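Long-range contact in N-acetylmuramoyl-L-alanine amidase XlyA (Bacillus subtilis, PDB 3HMB), which hydrolyses the amide bond between N-acetylmuramoyl residues and L-amino acids in cell-wall glycopeptides, an autolytic activity carried by this zinc-dependent catalytic domain: residues V5-K10 / K66-H71. The protein carries 5 engineered substitutions. Sequence-based numbering, arbitrary orientation.
Sequences VNIIQK and KEIYQH. Engineered in segment 5-10: Lys-10 (natural residue Asp). Engineered in segment 66-71: Lys-66 (natural residue Thr).
Ile-8 and Tyr-69 are neighbours across a parallel strand pair, their side chains side by side on one face of the mixed sheet of this amidase domain, at whose margin outermost strand 7-9 runs beside strand 68-70. The backbone ladder alternates: Ile-68 N bonds to Asn-6 O, Ile-8 N to Ile-68 O, Gln-70 N to Ile-8 O, and Lys-10 N to Gln-70 O. Followed outward, Ile-8 begins with CB, which sits over the centre of the Tyr-69 ring, 3.7 Å from its centroid, in a CH-pi contact. CG2, anti to the backbone N because chi1 is -67°, reaches CE2 of Tyr-69. The other branch leads through CG1, 4.2 Å from Tyr-69 CZ, to CD1, which lies beside the Glu-67 side chain, 3.8 Å from OE1 and 3.9 Å from CG. A branched aliphatic residue thus lies over one face of the ring and touches Glu-67 with its tip, while the broad ring also packs on Ala-43, Ala-44 and Ala-47 of helix 43-50. Engineered Lys-10 lays CG near the ring edge.

On the other face of the sheet, Ile-7 and Ile-68 lie side by side, and Val-5 CG1 meets Ile-68 CD1; these apolar groups suit a face where Val-5 and Ile-7 pack against helix 105-122. Farther along, two glutamines can pair as donor and acceptor: Gln-9 NE2 bonds to Gln-70 OE1 at 2.9 Å, approaching from above the carbonyl plane, with the amide planes 43° apart.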
loop_
_atom_site.group_PDB
_atom_site.type_symbol
_atom_site.label_atom_id
_atom_site.label_comp_id
_atom_site.label_asym_id
_atom_site.label_seq_id
_atom_site.Cartn_x
_atom_site.Cartn_y
_atom_site.Cartn_z
ATOM N N VAL A 5 -3.929 13.799 5.881
ATOM C CA VAL A 5 -4.715 13.435 4.706
ATOM C C VAL A 5 -5.971 12.696 5.168
ATOM O O VAL A 5 -5.960 12.024 6.204
ATOM C CB VAL A 5 -3.891 12.528 3.757
ATOM C CG1 VAL A 5 -4.683 12.196 2.507
ATOM C CG2 VAL A 5 -2.593 13.227 3.395
ATOM N N ASN A 6 -7.057 12.828 4.409
ATOM C CA ASN A 6 -8.297 12.160 4.775
ATOM C C ASN A 6 -8.238 10.688 4.395
ATOM O O ASN A 6 -7.976 10.349 3.239
ATOM C CB ASN A 6 -9.495 12.812 4.089
ATOM C CG ASN A 6 -10.820 12.234 4.566
ATOM O OD1 ASN A 6 -11.814 12.253 3.837
ATOM N ND2 ASN A 6 -10.840 11.725 5.799
ATOM N N ILE A 7 -8.484 9.817 5.368
ATOM C CA ILE A 7 -8.449 8.378 5.128
ATOM C C ILE A 7 -9.835 7.745 5.148
ATOM O O ILE A 7 -10.461 7.629 6.199
ATOM C CB ILE A 7 -7.576 7.671 6.169
ATOM C CG1 ILE A 7 -6.138 8.178 6.056
ATOM C CG2 ILE A 7 -7.634 6.170 5.959
ATOM C CD1 ILE A 7 -5.224 7.665 7.128
ATOM N N ILE A 8 -10.305 7.328 3.979
ATOM C CA ILE A 8 -11.613 6.711 3.879
ATOM C C ILE A 8 -11.522 5.198 4.048
ATOM O O ILE A 8 -10.761 4.523 3.349
ATOM C CB ILE A 8 -12.281 7.032 2.511
ATOM C CG1 ILE A 8 -12.600 8.523 2.413
ATOM C CG2 ILE A 8 -13.585 6.277 2.370
ATOM C CD1 ILE A 8 -11.463 9.378 1.956
ATOM N N GLN A 9 -12.291 4.652 4.978
ATOM C CA GLN A 9 -12.257 3.210 5.164
ATOM C C GLN A 9 -13.326 2.502 4.352
ATOM O O GLN A 9 -14.489 2.873 4.392
ATOM C CB GLN A 9 -12.391 2.864 6.643
ATOM C CG GLN A 9 -11.160 3.276 7.429
ATOM C CD GLN A 9 -11.262 2.903 8.877
ATOM O OE1 GLN A 9 -12.200 3.306 9.558
ATOM N NE2 GLN A 9 -10.297 2.129 9.368
ATOM N N LYS A 10 -12.908 1.500 3.588
ATOM C CA LYS A 10 -13.810 0.692 2.766
ATOM C C LYS A 10 -13.263 -0.730 2.773
ATOM O O LYS A 10 -12.722 -1.210 1.775
ATOM C CB LYS A 10 -13.883 1.222 1.323
ATOM C CG LYS A 10 -14.742 2.479 1.149
ATOM C CD LYS A 10 -16.186 2.253 1.623
ATOM C CE LYS A 10 -16.979 3.570 1.770
ATOM N NZ LYS A 10 -17.200 4.316 0.481
ATOM N N LYS A 66 -5.239 13.089 -3.946
ATOM C CA LYS A 66 -6.336 13.677 -3.194
ATOM C C LYS A 66 -6.637 13.071 -1.825
ATOM O O LYS A 66 -6.918 13.805 -0.878
ATOM C CB LYS A 66 -7.610 13.656 -4.048
ATOM C CG LYS A 66 -8.876 14.020 -3.281
ATOM C CD LYS A 66 -10.122 14.077 -4.160
ATOM C CE LYS A 66 -10.576 12.709 -4.657
ATOM N NZ LYS A 66 -11.945 12.824 -5.266
ATOM N N GLU A 67 -6.591 11.747 -1.700
ATOM C CA GLU A 67 -6.903 11.141 -0.410
ATOM C C GLU A 67 -6.404 9.701 -0.258
ATOM O O GLU A 67 -5.697 9.177 -1.119
ATOM C CB GLU A 67 -8.407 11.177 -0.199
ATOM C CG GLU A 67 -9.122 10.129 -1.018
ATOM C CD GLU A 67 -10.375 10.644 -1.680
ATOM O OE1 GLU A 67 -11.034 11.543 -1.106
ATOM O OE2 GLU A 67 -10.702 10.122 -2.769
ATOM N N ILE A 68 -6.809 9.053 0.828
ATOM C CA ILE A 68 -6.358 7.698 1.101
ATOM C C ILE A 68 -7.476 6.716 1.447
ATOM O O ILE A 68 -8.382 7.039 2.223
ATOM C CB ILE A 68 -5.346 7.712 2.268
ATOM C CG1 ILE A 68 -4.172 8.631 1.923
ATOM C CG2 ILE A 68 -4.871 6.306 2.568
ATOM C CD1 ILE A 68 -3.301 8.950 3.091
ATOM N N TYR A 69 -7.400 5.510 0.891
ATOM C CA TYR A 69 -8.394 4.479 1.186
ATOM C C TYR A 69 -7.817 3.262 1.889
ATOM O O TYR A 69 -6.783 2.728 1.479
ATOM C CB TYR A 69 -9.081 3.991 -0.082
ATOM C CG TYR A 69 -10.276 4.805 -0.456
ATOM C CD1 TYR A 69 -10.123 6.085 -0.984
ATOM C CD2 TYR A 69 -11.568 4.301 -0.283
ATOM C CE1 TYR A 69 -11.220 6.847 -1.336
ATOM C CE2 TYR A 69 -12.673 5.055 -0.629
ATOM C CZ TYR A 69 -12.492 6.328 -1.159
ATOM O OH TYR A 69 -13.581 7.077 -1.528
ATOM N N GLN A 70 -8.503 2.816 2.937
ATOM C CA GLN A 70 -8.081 1.631 3.672
ATOM C C GLN A 70 -8.989 0.452 3.298
ATOM O O GLN A 70 -10.203 0.516 3.469
ATOM C CB GLN A 70 -8.155 1.870 5.174
ATOM C CG GLN A 70 -7.544 0.733 5.962
ATOM C CD GLN A 70 -7.496 1.020 7.441
ATOM O OE1 GLN A 70 -7.823 2.126 7.877
ATOM N NE2 GLN A 70 -7.079 0.030 8.229
ATOM N N HIS A 71 -8.394 -0.631 2.809
ATOM C CA HIS A 71 -9.154 -1.802 2.378
ATOM C C HIS A 71 -9.124 -2.958 3.367
ATOM O O HIS A 71 -9.936 -3.884 3.273
ATOM C CB HIS A 71 -8.593 -2.305 1.047
ATOM C CG HIS A 71 -8.174 -1.207 0.125
ATOM N ND1 HIS A 71 -9.078 -0.396 -0.526
ATOM C CD2 HIS A 71 -6.946 -0.755 -0.222
ATOM C CE1 HIS A 71 -8.427 0.510 -1.230
ATOM N NE2 HIS A 71 -7.131 0.315 -1.062
HETATM O O HOH W 1 -11.067 13.371 1.129
HETATM O O HOH W 2 -7.395 14.282 1.885
HETATM O O HOH W 3 -11.495 -1.689 -0.577
#